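Local atomic coordinates of putative aldo/keto reductase (Salmonella enterica subsp. enterica serovar Typhimurium, PDB entry 4R9O), a protein that probably works as an NADP-dependent oxidoreductase of the aldo/keto reductase family, built on a TIM barrel. Residues E16-V21 / G48-D53; G59-E64 / I89-R94; H76-L81 / T122-M127; R107-S112 / E144-L149; N182-S187 / D196-Q201. All blocks are in the same frame, centred on the assembly; numbering follows the deposited sequence.

Contact 1 of 5, residues E16-V21 / G48-D53; sequences EFSRFV and GVTTVD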
# COMPACT_ATOMS: atom_id res chain seq x y z
N GLU C 16 -14.11 -30.89 23.46
CA GLU C 16 -15.35 -30.16 23.60
C GLU C 16 -15.12 -28.96 24.50
O GLU C 16 -14.72 -29.11 25.66
CB GLU C 16 -16.43 -31.08 24.17
CG GLU C 16 -17.81 -30.47 24.27
CD GLU C 16 -18.84 -31.47 24.75
OE1 GLU C 16 -19.19 -31.45 25.95
OE2 GLU C 16 -19.30 -32.29 23.92
N PHE C 17 -15.34 -27.77 23.95
CA PHE C 17 -15.16 -26.51 24.68
C PHE C 17 -16.49 -25.82 24.95
O PHE C 17 -17.52 -26.16 24.38
CB PHE C 17 -14.24 -25.55 23.91
CG PHE C 17 -12.78 -25.90 23.98
CD1 PHE C 17 -12.33 -26.93 24.79
CD2 PHE C 17 -11.86 -25.19 23.23
CE1 PHE C 17 -10.98 -27.25 24.84
CE2 PHE C 17 -10.50 -25.50 23.28
CZ PHE C 17 -10.07 -26.53 24.09
N SER C 18 -16.47 -24.83 25.83
CA SER C 18 -17.61 -23.93 25.92
C SER C 18 -17.48 -22.92 24.77
O SER C 18 -16.37 -22.54 24.41
CB SER C 18 -17.68 -23.25 27.29
OG SER C 18 -16.51 -22.50 27.56
N ARG C 19 -18.60 -22.53 24.18
CA ARG C 19 -18.62 -21.62 23.04
C ARG C 19 -17.97 -20.27 23.34
O ARG C 19 -17.39 -19.62 22.46
CB ARG C 19 -20.06 -21.41 22.58
CG ARG C 19 -20.20 -20.72 21.25
CD ARG C 19 -21.67 -20.57 20.90
NE ARG C 19 -21.83 -20.08 19.55
CZ ARG C 19 -23.01 -19.82 18.99
NH1 ARG C 19 -24.12 -20.00 19.70
NH2 ARG C 19 -23.06 -19.37 17.74
N PHE C 20 -18.08 -19.83 24.59
CA PHE C 20 -17.36 -18.65 25.05
C PHE C 20 -16.19 -19.07 25.94
O PHE C 20 -16.30 -19.99 26.74
CB PHE C 20 -18.30 -17.70 25.81
CG PHE C 20 -19.14 -16.83 24.91
CD1 PHE C 20 -18.71 -15.57 24.54
CD2 PHE C 20 -20.38 -17.28 24.46
CE1 PHE C 20 -19.49 -14.77 23.71
CE2 PHE C 20 -21.17 -16.48 23.64
CZ PHE C 20 -20.72 -15.22 23.27
N VAL C 21 -15.06 -18.39 25.78
CA VAL C 21 -13.83 -18.74 26.48
C VAL C 21 -13.39 -17.62 27.42
O VAL C 21 -13.33 -16.45 27.02
CB VAL C 21 -12.70 -19.04 25.46
CG1 VAL C 21 -11.36 -19.25 26.17
CG2 VAL C 21 -13.07 -20.25 24.61
N GLY C 48 -21.53 -21.68 32.69
CA GLY C 48 -21.24 -22.61 31.62
C GLY C 48 -19.93 -22.35 30.88
O GLY C 48 -19.62 -23.01 29.89
N VAL C 49 -19.16 -21.38 31.36
CA VAL C 49 -17.86 -21.08 30.76
C VAL C 49 -16.79 -21.99 31.37
O VAL C 49 -16.30 -21.73 32.47
CB VAL C 49 -17.47 -19.61 30.95
CG1 VAL C 49 -16.12 -19.33 30.28
CG2 VAL C 49 -18.56 -18.69 30.41
N THR C 50 -16.44 -23.06 30.66
CA THR C 50 -15.50 -24.04 31.18
C THR C 50 -14.10 -23.95 30.58
O THR C 50 -13.12 -24.40 31.18
CB THR C 50 -16.04 -25.47 30.97
OG1 THR C 50 -16.19 -25.72 29.56
CG2 THR C 50 -17.39 -25.65 31.68
N THR C 51 -13.99 -23.38 29.38
CA THR C 51 -12.70 -23.30 28.71
C THR C 51 -11.97 -22.00 29.06
O THR C 51 -12.56 -20.92 29.00
CB THR C 51 -12.84 -23.38 27.18
OG1 THR C 51 -13.70 -24.47 26.82
CG2 THR C 51 -11.46 -23.60 26.55
N VAL C 52 -10.70 -22.11 29.43
CA VAL C 52 -9.93 -20.94 29.86
C VAL C 52 -8.63 -20.83 29.06
O VAL C 52 -7.99 -21.83 28.71
CB VAL C 52 -9.62 -20.97 31.37
CG1 VAL C 52 -10.93 -20.98 32.20
CG2 VAL C 52 -8.77 -22.16 31.72
N ASP C 53 -8.24 -19.60 28.76
CA ASP C 53 -7.14 -19.37 27.85
C ASP C 53 -5.98 -18.67 28.55
O ASP C 53 -6.14 -17.60 29.14
CB ASP C 53 -7.62 -18.55 26.65
CG ASP C 53 -6.53 -18.31 25.64
OD1 ASP C 53 -6.27 -19.21 24.82
OD2 ASP C 53 -5.92 -17.21 25.68
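Three hydrogen bonds join Ser18 to the chain around Thr50 and Thr51, and none of them pairs backbone with backbone. Thr51 OG1 takes the amide of Ser18 (N to OG1 3.0 Å), while Ser18 OG accepts from two successive amides. The bond from Thr51 N is nearly straight (N to OG 3.2 Å, 167°), whereas that from Thr50 N is more bent, at 140°. Ser18 OG in turn gives its proton to Phe20 O, 2.6 Å from OG to O; with chi1 at 59° the hydroxyl sits between backbone N and carbonyl carbon, within reach of all three groups. Gln82 is a further partner of both Thr50 OG1 and Thr51 OG1.

The apolar part rests on the other branch of Thr51. Its CG2, anti to the backbone N, stands over the centre of the Phe17 ring in a CH-pi contact, 3.6 Å from CG2 to the ring centroid. Val21 crosses Thr51 at a slant and sets CG1 3.8 Å from CB of Asp53, which is salt-bridged to Lys86 and lies close to Tyr58, the probable proton donor. Val21 CA also makes a CA-H...O contact with Thr51 O.

Strands 16-23 and 51-53 are parallel neighbours in the TIM barrel. Here two hydroxyls stand in for backbone acceptors, so the amides of Ser18, Thr50 and Thr51, where the chain leaves one strand segment and enters the other, are satisfied in a buried setting.

Contact 2 of 5, residues G59-E64 / I89-R94; sequences GGYQCE and IATTAR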
# COMPACT_ATOMS: atom_id res chain seq x y z
N GLY C 59 1.24 -11.50 31.57
CA GLY C 59 1.48 -10.84 32.84
C GLY C 59 2.93 -10.91 33.25
O GLY C 59 3.25 -10.93 34.43
N GLY C 60 3.82 -10.93 32.26
CA GLY C 60 5.24 -11.00 32.53
C GLY C 60 5.62 -12.34 33.12
O GLY C 60 6.38 -12.40 34.09
N TYR C 61 5.08 -13.41 32.54
CA TYR C 61 5.31 -14.78 33.00
C TYR C 61 4.78 -14.99 34.42
O TYR C 61 5.41 -15.68 35.22
CB TYR C 61 6.81 -15.16 32.93
CG TYR C 61 7.41 -15.15 31.53
CD1 TYR C 61 7.40 -16.30 30.74
CD2 TYR C 61 8.02 -14.01 31.02
CE1 TYR C 61 7.95 -16.30 29.45
CE2 TYR C 61 8.57 -14.00 29.74
CZ TYR C 61 8.54 -15.15 28.97
OH TYR C 61 9.10 -15.14 27.71
N GLN C 62 3.63 -14.41 34.72
CA GLN C 62 3.06 -14.52 36.07
C GLN C 62 1.64 -15.05 36.13
O GLN C 62 1.22 -15.57 37.18
CB GLN C 62 3.08 -13.16 36.77
CG GLN C 62 4.44 -12.63 37.13
CD GLN C 62 4.34 -11.26 37.76
OE1 GLN C 62 4.19 -10.26 37.06
NE2 GLN C 62 4.39 -11.20 39.08
N CYS C 63 0.88 -14.91 35.05
CA CYS C 63 -0.55 -15.22 35.09
C CYS C 63 -0.82 -16.70 35.30
O CYS C 63 -1.75 -17.05 36.03
CB CYS C 63 -1.27 -14.75 33.82
SG CYS C 63 -1.53 -12.97 33.73
N GLU C 64 -0.04 -17.57 34.66
CA GLU C 64 -0.23 -19.01 34.84
C GLU C 64 -0.12 -19.40 36.31
O GLU C 64 -0.99 -20.09 36.84
CB GLU C 64 0.78 -19.81 34.01
CG GLU C 64 0.36 -20.07 32.57
CD GLU C 64 1.41 -20.84 31.78
OE1 GLU C 64 2.60 -20.86 32.19
OE2 GLU C 64 1.05 -21.43 30.73
N ILE C 89 6.63 -17.36 22.23
CA ILE C 89 7.13 -15.99 22.31
C ILE C 89 8.12 -15.83 23.48
O ILE C 89 7.97 -16.43 24.54
CB ILE C 89 5.97 -14.99 22.46
CG1 ILE C 89 5.00 -15.15 21.27
CG2 ILE C 89 6.48 -13.56 22.54
CD1 ILE C 89 3.77 -14.28 21.37
N ALA C 90 9.17 -15.04 23.24
CA ALA C 90 10.14 -14.71 24.28
C ALA C 90 10.16 -13.19 24.50
O ALA C 90 10.47 -12.44 23.57
CB ALA C 90 11.51 -15.22 23.92
N THR C 91 9.80 -12.74 25.70
CA THR C 91 9.70 -11.31 25.97
C THR C 91 10.84 -10.84 26.86
O THR C 91 11.55 -11.66 27.46
CB THR C 91 8.34 -10.93 26.64
OG1 THR C 91 8.37 -11.24 28.04
CG2 THR C 91 7.18 -11.65 25.98
N THR C 92 11.02 -9.53 26.95
CA THR C 92 12.10 -8.96 27.75
C THR C 92 11.74 -8.93 29.24
O THR C 92 12.45 -8.32 30.02
CB THR C 92 12.45 -7.54 27.30
OG1 THR C 92 11.26 -6.73 27.29
CG2 THR C 92 13.07 -7.55 25.91
N ALA C 93 10.64 -9.57 29.61
CA ALA C 93 10.31 -9.75 31.03
C ALA C 93 11.29 -10.76 31.64
O ALA C 93 11.46 -10.80 32.86
CB ALA C 93 8.87 -10.21 31.20
N ARG C 94 11.91 -11.57 30.79
CA ARG C 94 13.00 -12.44 31.22
C ARG C 94 14.33 -11.79 30.85
O ARG C 94 14.55 -11.44 29.69
CB ARG C 94 12.89 -13.84 30.60
CG ARG C 94 11.67 -14.62 31.06
CD ARG C 94 11.97 -16.11 31.24
NE ARG C 94 10.80 -16.90 31.65
CZ ARG C 94 10.22 -16.82 32.85
NH1 ARG C 94 9.18 -17.58 33.13
NH2 ARG C 94 10.68 -15.98 33.76
O HOH W 1 9.53 -17.48 26.68
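The aromatic ring of Tyr61 carries the guanidinium of Arg94 flat on one face, the planes 29° apart and CZ of Arg94 3.8 Å from the ring centroid. Arg94 CG covers the same face, over the CE2 side, because the arginine chain bends at chi2 (-142°) and runs back across the ring. Ala93 CB meets the ring edge in its plane, 3.9 Å from Tyr61 CD2. At the tip, Tyr61 OH accepts a nearly straight hydrogen bond from Thr91 N (N to OH 3.2 Å, 168°), and a water 2.6 Å from Tyr61 OH links it to Ile89 O.

What presents these groups is a type I turn, Thr91 to Arg94, following strand 82-90 of the barrel. Within it Thr91 OG1 accepts from Ala93 N, 3.2 Å away, an ST turn. Farther out, Thr91 OG1 is hydrogen-bonded to Gln231 of the second subunit, whose Pro228 packs on Thr91, and Asn97 ND2 binds Thr91 O.

Contact 3 of 5, residues H76-L81 / T122-M127; sequences HLREKL and TDYLDM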
# COMPACT_ATOMS: atom_id res chain seq x y z
N HIS C 76 -10.84 -29.35 43.07
CA HIS C 76 -11.97 -29.97 42.39
C HIS C 76 -12.31 -29.23 41.09
O HIS C 76 -12.96 -29.79 40.21
CB HIS C 76 -13.19 -30.01 43.31
CG HIS C 76 -13.68 -28.65 43.71
ND1 HIS C 76 -13.04 -27.88 44.65
CD2 HIS C 76 -14.75 -27.93 43.31
CE1 HIS C 76 -13.69 -26.74 44.80
NE2 HIS C 76 -14.74 -26.75 44.00
N LEU C 77 -11.86 -27.98 40.98
CA LEU C 77 -12.18 -27.15 39.82
C LEU C 77 -11.49 -27.65 38.55
O LEU C 77 -12.03 -27.51 37.45
CB LEU C 77 -11.77 -25.70 40.05
CG LEU C 77 -12.43 -24.92 41.18
CD1 LEU C 77 -12.11 -23.44 41.03
CD2 LEU C 77 -13.93 -25.16 41.22
N ARG C 78 -10.29 -28.21 38.72
CA ARG C 78 -9.44 -28.64 37.61
C ARG C 78 -10.17 -29.50 36.58
O ARG C 78 -10.11 -29.24 35.38
CB ARG C 78 -8.24 -29.41 38.17
CG ARG C 78 -7.30 -29.98 37.11
CD ARG C 78 -6.77 -28.90 36.22
NE ARG C 78 -7.52 -28.81 34.99
CZ ARG C 78 -7.14 -29.32 33.83
NH1 ARG C 78 -7.90 -29.19 32.76
NH2 ARG C 78 -5.98 -29.97 33.73
N GLU C 79 -10.86 -30.53 37.07
CA GLU C 79 -11.58 -31.46 36.21
C GLU C 79 -12.72 -30.80 35.46
O GLU C 79 -13.19 -31.31 34.45
CB GLU C 79 -12.13 -32.62 37.04
CG GLU C 79 -11.11 -33.29 37.93
CD GLU C 79 -11.78 -34.01 39.10
OE1 GLU C 79 -12.61 -33.38 39.79
OE2 GLU C 79 -11.48 -35.20 39.32
N LYS C 80 -13.17 -29.65 35.96
CA LYS C 80 -14.33 -28.98 35.40
C LYS C 80 -13.93 -28.00 34.29
O LYS C 80 -14.79 -27.45 33.60
CB LYS C 80 -15.10 -28.24 36.49
CG LYS C 80 -15.56 -29.12 37.65
CD LYS C 80 -16.42 -28.31 38.62
CE LYS C 80 -16.91 -29.17 39.80
NZ LYS C 80 -15.82 -29.58 40.71
N LEU C 81 -12.63 -27.79 34.13
CA LEU C 81 -12.12 -26.83 33.16
C LEU C 81 -11.43 -27.49 31.98
O LEU C 81 -10.88 -28.58 32.09
CB LEU C 81 -11.12 -25.87 33.83
CG LEU C 81 -11.56 -25.07 35.07
CD1 LEU C 81 -10.34 -24.68 35.91
CD2 LEU C 81 -12.33 -23.85 34.63
N THR C 122 -1.23 -28.58 37.79
CA THR C 122 -2.02 -29.67 37.21
C THR C 122 -1.11 -30.60 36.41
O THR C 122 -0.01 -30.21 36.02
CB THR C 122 -3.14 -29.13 36.30
OG1 THR C 122 -3.98 -30.21 35.89
CG2 THR C 122 -2.55 -28.45 35.06
N ASP C 123 -1.55 -31.84 36.18
CA ASP C 123 -0.69 -32.80 35.50
C ASP C 123 -0.98 -32.96 34.02
O ASP C 123 -0.32 -33.75 33.36
CB ASP C 123 -0.77 -34.17 36.18
CG ASP C 123 -2.18 -34.71 36.25
OD1 ASP C 123 -2.35 -35.84 36.77
OD2 ASP C 123 -3.12 -34.02 35.80
N TYR C 124 -1.97 -32.23 33.50
CA TYR C 124 -2.21 -32.24 32.06
C TYR C 124 -2.80 -30.92 31.57
O TYR C 124 -3.49 -30.22 32.32
CB TYR C 124 -3.12 -33.40 31.65
CG TYR C 124 -4.58 -33.18 31.96
CD1 TYR C 124 -5.46 -32.71 30.99
CD2 TYR C 124 -5.09 -33.43 33.23
CE1 TYR C 124 -6.80 -32.49 31.28
CE2 TYR C 124 -6.42 -33.23 33.53
CZ TYR C 124 -7.27 -32.76 32.55
OH TYR C 124 -8.60 -32.55 32.86
N LEU C 125 -2.53 -30.60 30.31
CA LEU C 125 -3.14 -29.48 29.61
C LEU C 125 -4.10 -30.04 28.59
O LEU C 125 -3.81 -31.05 27.96
CB LEU C 125 -2.09 -28.60 28.91
CG LEU C 125 -0.85 -28.14 29.68
CD1 LEU C 125 0.18 -27.54 28.72
CD2 LEU C 125 -1.19 -27.14 30.78
N ASP C 126 -5.24 -29.37 28.42
CA ASP C 126 -6.22 -29.80 27.43
C ASP C 126 -5.76 -29.45 26.03
O ASP C 126 -5.95 -30.22 25.10
CB ASP C 126 -7.59 -29.18 27.71
CG ASP C 126 -8.18 -29.67 29.03
OD1 ASP C 126 -8.90 -30.68 29.02
OD2 ASP C 126 -7.90 -29.04 30.08
N MET C 127 -5.16 -28.28 25.88
CA MET C 127 -4.60 -27.88 24.60
C MET C 127 -3.39 -26.96 24.73
O MET C 127 -3.34 -26.08 25.59
CB MET C 127 -5.69 -27.22 23.73
CG MET C 127 -5.20 -26.80 22.34
SD MET C 127 -6.55 -26.55 21.15
CE MET C 127 -7.34 -25.08 21.80
O HOH W 2 -10.14 -31.28 31.12
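Arg78 spends its two terminal nitrogens on four oxygens. NH1 forms a salt bridge with Asp126 (NH1 to OD2 2.7 Å), using the syn lone pair of OD2, although guanidinium and carboxylate planes stand 81° apart. The same NH1 also donates to Leu81 O of its own segment, 3.1 Å away and above the carbonyl plane. NH2 donates almost straight to Thr122 (NH2 to OG1 3.0 Å, 170°), in the guanidinium plane, and more weakly to Tyr124 O. Bends at chi2 and chi3 fold the arginine back to make this possible. Tyr124 lays its ring obliquely over one guanidinium face, an off-centre cation-pi contact with Arg78 CZ 4.1 Å from the centroid of the Tyr124 ring.

One water closes the network, donating to Leu81 O and to Asp126 OD1 (2.5 Å from the water to OD1) and accepting from Tyr124 OH. Asp126 OD2 has a second donor in Ile83 N. The contact thus ties the turn between helix 63-73 and strand 82-90 to the start of strand 125-130, the next parallel strand of the barrel, while Leu77 and Leu81 pack on helices 34-46 and 63-73.

Contact 4 of 5, residues R107-S112 / E144-L149; sequences RHIILS and EAFQHL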
# COMPACT_ATOMS: atom_id res chain seq x y z
N ARG C 107 13.02 -28.50 22.40
CA ARG C 107 13.22 -28.61 23.84
C ARG C 107 12.53 -27.44 24.58
O ARG C 107 11.97 -27.63 25.67
CB ARG C 107 14.71 -28.69 24.19
CG ARG C 107 14.95 -28.76 25.70
CD ARG C 107 16.41 -29.00 26.11
NE ARG C 107 16.73 -28.28 27.35
CZ ARG C 107 17.20 -28.84 28.46
NH1 ARG C 107 17.44 -28.10 29.53
NH2 ARG C 107 17.41 -30.15 28.50
N HIS C 108 12.53 -26.26 23.98
CA HIS C 108 11.80 -25.13 24.57
C HIS C 108 10.28 -25.38 24.66
O HIS C 108 9.64 -25.02 25.64
CB HIS C 108 12.05 -23.85 23.76
CG HIS C 108 11.27 -22.67 24.26
ND1 HIS C 108 11.65 -21.93 25.35
CD2 HIS C 108 10.12 -22.11 23.80
CE1 HIS C 108 10.77 -20.97 25.56
NE2 HIS C 108 9.84 -21.05 24.63
N ILE C 109 9.71 -25.99 23.62
CA ILE C 109 8.29 -26.30 23.64
C ILE C 109 8.00 -27.28 24.78
O ILE C 109 7.07 -27.09 25.56
CB ILE C 109 7.83 -26.89 22.28
CG1 ILE C 109 7.97 -25.82 21.19
CG2 ILE C 109 6.40 -27.40 22.40
CD1 ILE C 109 7.75 -26.33 19.73
N ILE C 110 8.83 -28.31 24.89
CA ILE C 110 8.65 -29.30 25.94
C ILE C 110 8.81 -28.67 27.32
O ILE C 110 7.99 -28.88 28.20
CB ILE C 110 9.64 -30.47 25.77
CG1 ILE C 110 9.33 -31.23 24.47
CG2 ILE C 110 9.61 -31.39 26.99
CD1 ILE C 110 10.20 -32.43 24.23
N LEU C 111 9.87 -27.88 27.49
CA LEU C 111 10.14 -27.26 28.79
C LEU C 111 9.08 -26.22 29.14
O LEU C 111 8.72 -26.09 30.31
CB LEU C 111 11.53 -26.63 28.81
CG LEU C 111 12.71 -27.62 28.75
CD1 LEU C 111 14.05 -26.89 28.83
CD2 LEU C 111 12.62 -28.72 29.81
N SER C 112 8.57 -25.51 28.15
CA SER C 112 7.48 -24.55 28.38
C SER C 112 6.20 -25.21 28.88
O SER C 112 5.58 -24.75 29.84
CB SER C 112 7.17 -23.77 27.11
OG SER C 112 8.28 -22.96 26.75
N GLU C 144 7.90 -33.20 16.78
CA GLU C 144 8.57 -34.05 17.77
C GLU C 144 8.11 -33.67 19.17
O GLU C 144 7.75 -34.53 19.97
CB GLU C 144 10.10 -33.94 17.67
CG GLU C 144 10.72 -34.63 16.46
CD GLU C 144 12.24 -34.51 16.43
OE1 GLU C 144 12.80 -34.32 15.33
OE2 GLU C 144 12.88 -34.63 17.50
N ALA C 145 8.11 -32.37 19.47
CA ALA C 145 7.70 -31.91 20.79
C ALA C 145 6.25 -32.31 21.08
O ALA C 145 5.96 -32.90 22.13
CB ALA C 145 7.87 -30.39 20.91
N PHE C 146 5.36 -32.00 20.14
CA PHE C 146 3.95 -32.34 20.29
C PHE C 146 3.77 -33.85 20.48
O PHE C 146 2.99 -34.27 21.34
CB PHE C 146 3.13 -31.86 19.09
CG PHE C 146 2.86 -30.37 19.08
CD1 PHE C 146 2.03 -29.81 18.12
CD2 PHE C 146 3.44 -29.52 20.02
CE1 PHE C 146 1.77 -28.45 18.09
CE2 PHE C 146 3.19 -28.16 20.00
CZ PHE C 146 2.35 -27.62 19.02
N GLN C 147 4.48 -34.65 19.68
CA GLN C 147 4.46 -36.11 19.82
C GLN C 147 4.83 -36.55 21.23
O GLN C 147 4.17 -37.42 21.82
CB GLN C 147 5.43 -36.79 18.84
CG GLN C 147 5.02 -36.77 17.38
CD GLN C 147 3.57 -36.43 17.19
OE1 GLN C 147 3.22 -35.27 16.96
NE2 GLN C 147 2.70 -37.43 17.30
N HIS C 148 5.90 -35.98 21.76
CA HIS C 148 6.36 -36.38 23.08
C HIS C 148 5.33 -36.02 24.14
O HIS C 148 5.02 -36.82 25.02
CB HIS C 148 7.70 -35.74 23.40
CG HIS C 148 8.16 -36.01 24.80
ND1 HIS C 148 8.10 -35.06 25.80
CD2 HIS C 148 8.64 -37.14 25.38
CE1 HIS C 148 8.55 -35.58 26.93
NE2 HIS C 148 8.89 -36.84 26.70
N LEU C 149 4.81 -34.80 24.07
CA LEU C 149 3.84 -34.31 25.05
C LEU C 149 2.53 -35.11 24.99
O LEU C 149 1.88 -35.34 26.01
CB LEU C 149 3.57 -32.82 24.80
CG LEU C 149 4.52 -31.77 25.41
CD1 LEU C 149 5.96 -32.14 25.22
CD2 LEU C 149 4.26 -30.40 24.82
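Ile110 and Ile109 pack against Ala145 and Leu149 where two outer helices of the TIM barrel, 106-119 and 139-151, run side by side. The axes of the short segments come within 8.9 Å, crossing at -33°, and the small Ala145 sits where the backbones come nearest, which is consistent with the close approach: its CB lies 3.6 Å from Ile109 CG2.

Ile110 can be followed outward. Ile110 CB approaches Leu149 CD1 at 4.1 Å; Ile110 CG1, anti to the carbonyl carbon, comes to 3.6 Å from the same Leu149 CD1 and also touches Ala145 CB. Ile110 CG2, the other branch, touches both Leu149 CD1 and His148 ND1, each at 4.1 Å. The tip, CD1, ends beside the His148 imidazole, crossing that side chain at about a right angle.

Toward the barrel, Ile109 CG2 meets the edge of the Phe146 ring, whose stacking partner is Phe158, and Ile109 reaches Cys87 and Ile130 of the strands beneath. No hydrogen bond crosses between the segments, and His148 ND1, 3.7 Å from Ile110 CD1, is buried without a polar partner.

Contact 5 of 5, residues N182-S187 / D196-Q201; sequences NQVEIS and DGTLDQ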
# COMPACT_ATOMS: atom_id res chain seq x y z
N ASN C 182 -7.04 -22.46 15.25
CA ASN C 182 -6.13 -21.37 14.90
C ASN C 182 -6.75 -20.15 15.55
O ASN C 182 -7.77 -19.65 15.08
CB ASN C 182 -5.99 -21.22 13.38
CG ASN C 182 -4.93 -20.18 12.97
OD1 ASN C 182 -4.19 -19.64 13.81
ND2 ASN C 182 -4.84 -19.92 11.66
N GLN C 183 -6.18 -19.75 16.67
CA GLN C 183 -6.68 -18.64 17.45
C GLN C 183 -6.32 -17.33 16.76
O GLN C 183 -5.14 -17.03 16.56
CB GLN C 183 -6.11 -18.71 18.87
CG GLN C 183 -6.78 -17.78 19.85
CD GLN C 183 -6.26 -17.94 21.26
OE1 GLN C 183 -5.74 -16.99 21.85
NE2 GLN C 183 -6.45 -19.13 21.84
N VAL C 184 -7.33 -16.56 16.36
CA VAL C 184 -7.06 -15.38 15.54
C VAL C 184 -7.88 -14.15 15.93
O VAL C 184 -8.88 -14.27 16.64
CB VAL C 184 -7.32 -15.67 14.04
CG1 VAL C 184 -6.38 -16.77 13.53
CG2 VAL C 184 -8.77 -16.05 13.83
N GLU C 185 -7.45 -12.99 15.43
CA GLU C 185 -8.11 -11.73 15.78
C GLU C 185 -9.31 -11.46 14.89
O GLU C 185 -9.18 -11.42 13.66
CB GLU C 185 -7.13 -10.56 15.70
CG GLU C 185 -7.79 -9.23 16.11
CD GLU C 185 -6.82 -8.06 16.17
OE1 GLU C 185 -5.62 -8.27 15.84
OE2 GLU C 185 -7.25 -6.94 16.52
N ILE C 186 -10.48 -11.26 15.51
CA ILE C 186 -11.72 -10.99 14.79
C ILE C 186 -12.60 -9.98 15.51
O ILE C 186 -12.97 -10.19 16.66
CB ILE C 186 -12.58 -12.26 14.59
CG1 ILE C 186 -11.74 -13.44 14.11
CG2 ILE C 186 -13.74 -11.96 13.63
CD1 ILE C 186 -12.48 -14.76 14.06
N SER C 187 -12.94 -8.89 14.83
CA SER C 187 -13.85 -7.89 15.36
C SER C 187 -14.32 -7.01 14.21
O SER C 187 -13.75 -7.05 13.13
CB SER C 187 -13.17 -7.05 16.44
OG SER C 187 -12.35 -6.06 15.86
N ASP C 196 -9.30 -12.95 3.70
CA ASP C 196 -7.94 -13.27 3.26
C ASP C 196 -7.62 -14.77 3.19
O ASP C 196 -6.50 -15.14 2.86
CB ASP C 196 -6.89 -12.55 4.13
CG ASP C 196 -6.62 -13.24 5.46
OD1 ASP C 196 -7.31 -14.22 5.83
OD2 ASP C 196 -5.64 -12.83 6.13
N GLY C 197 -8.58 -15.62 3.53
CA GLY C 197 -8.37 -17.05 3.41
C GLY C 197 -8.19 -17.77 4.72
O GLY C 197 -8.27 -19.00 4.80
N THR C 198 -7.92 -17.01 5.77
CA THR C 198 -7.73 -17.62 7.08
C THR C 198 -8.99 -18.33 7.54
O THR C 198 -8.95 -19.51 7.90
CB THR C 198 -7.32 -16.59 8.12
OG1 THR C 198 -6.03 -16.06 7.75
CG2 THR C 198 -7.24 -17.24 9.51
N LEU C 199 -10.11 -17.61 7.51
CA LEU C 199 -11.38 -18.15 7.98
C LEU C 199 -12.01 -19.10 6.97
O LEU C 199 -12.78 -19.99 7.36
CB LEU C 199 -12.34 -17.01 8.32
CG LEU C 199 -11.90 -16.13 9.50
CD1 LEU C 199 -12.86 -14.96 9.74
CD2 LEU C 199 -11.74 -16.97 10.75
N ASP C 200 -11.71 -18.92 5.68
CA ASP C 200 -12.13 -19.87 4.66
C ASP C 200 -11.54 -21.25 4.92
O ASP C 200 -12.24 -22.26 4.85
CB ASP C 200 -11.73 -19.40 3.26
CG ASP C 200 -12.31 -18.05 2.89
OD1 ASP C 200 -13.44 -17.75 3.33
OD2 ASP C 200 -11.63 -17.29 2.16
N GLN C 201 -10.23 -21.29 5.18
CA GLN C 201 -9.55 -22.54 5.47
C GLN C 201 -10.14 -23.24 6.70
O GLN C 201 -10.32 -24.45 6.70
CB GLN C 201 -8.05 -22.31 5.68
CG GLN C 201 -7.31 -23.56 6.10
CD GLN C 201 -5.89 -23.29 6.53
OE1 GLN C 201 -5.66 -22.54 7.47
NE2 GLN C 201 -4.93 -23.85 5.80
O HOH W 3 -6.47 -20.88 9.12
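A water does the polar work that no direct hydrogen bond does here: it accepts from Asn182 ND2 and donates to Thr198 O and to Gln201 OE1, the last 2.5 Å from the water oxygen. Strand and helix first turn are thereby joined through solvent, with Asn182 ND2 held also by Phe163 O.

Beside the water the contact is apolar and rather loosely spaced. Val184 CG1 and Thr198 CG2 reach toward each other tip to tip at 4.1 Å. Ile186 and Leu199 repeat that pattern, CD1 to CD2 at 4.0 Å. The methyl of Thr198 also lies across Asn182, CG2 being 4.2 Å from ND2.

Asp196 fixes the rotation of Thr198. Asp196 OD1 receives both Thr198 N (N to OD1 2.9 Å, 163°), an Asx turn, and Thr198 OG1 (OG1 to OD1 3.0 Å), the two donors coming from one face of the carboxylate. Since OG1, with chi1 at -65°, is committed to the aspartate, CG2 is left anti to the backbone N and directed at the strand.

Strand 182-185 and helix 198-205 open a beta-alpha-beta unit that strand 210-212 completes; Pro165 and Phe168 of helix 165-173 flank the contact, and Val184 lies near Asn162 and Trp212, both of which probably bind NADP(+).

The five contacts sample successive parts of one TIM barrel. Contacts 1, 2, 3 and 5 all reach the same sheet, whereas contact 4 joins two helices of the outer layer, its centre about 21 Å from the centre of the chain. Contacts 1 and 3 are closest, centres about 12 Å apart, and touch where Phe17 packs on Met127. Contacts 1 and 5, about 19 Å apart between centres, meet through a probable hydrogen bond from Gln183 to Asp53, near the presumed catalytic tyrosine. Along the chain contact 3 alternates with contacts 2 and 4, while contact 5 comes last. Interleaved segments thus bind neighbouring beta-alpha units, and contacts 3 and 5 lie on opposite sides of the chain's centre.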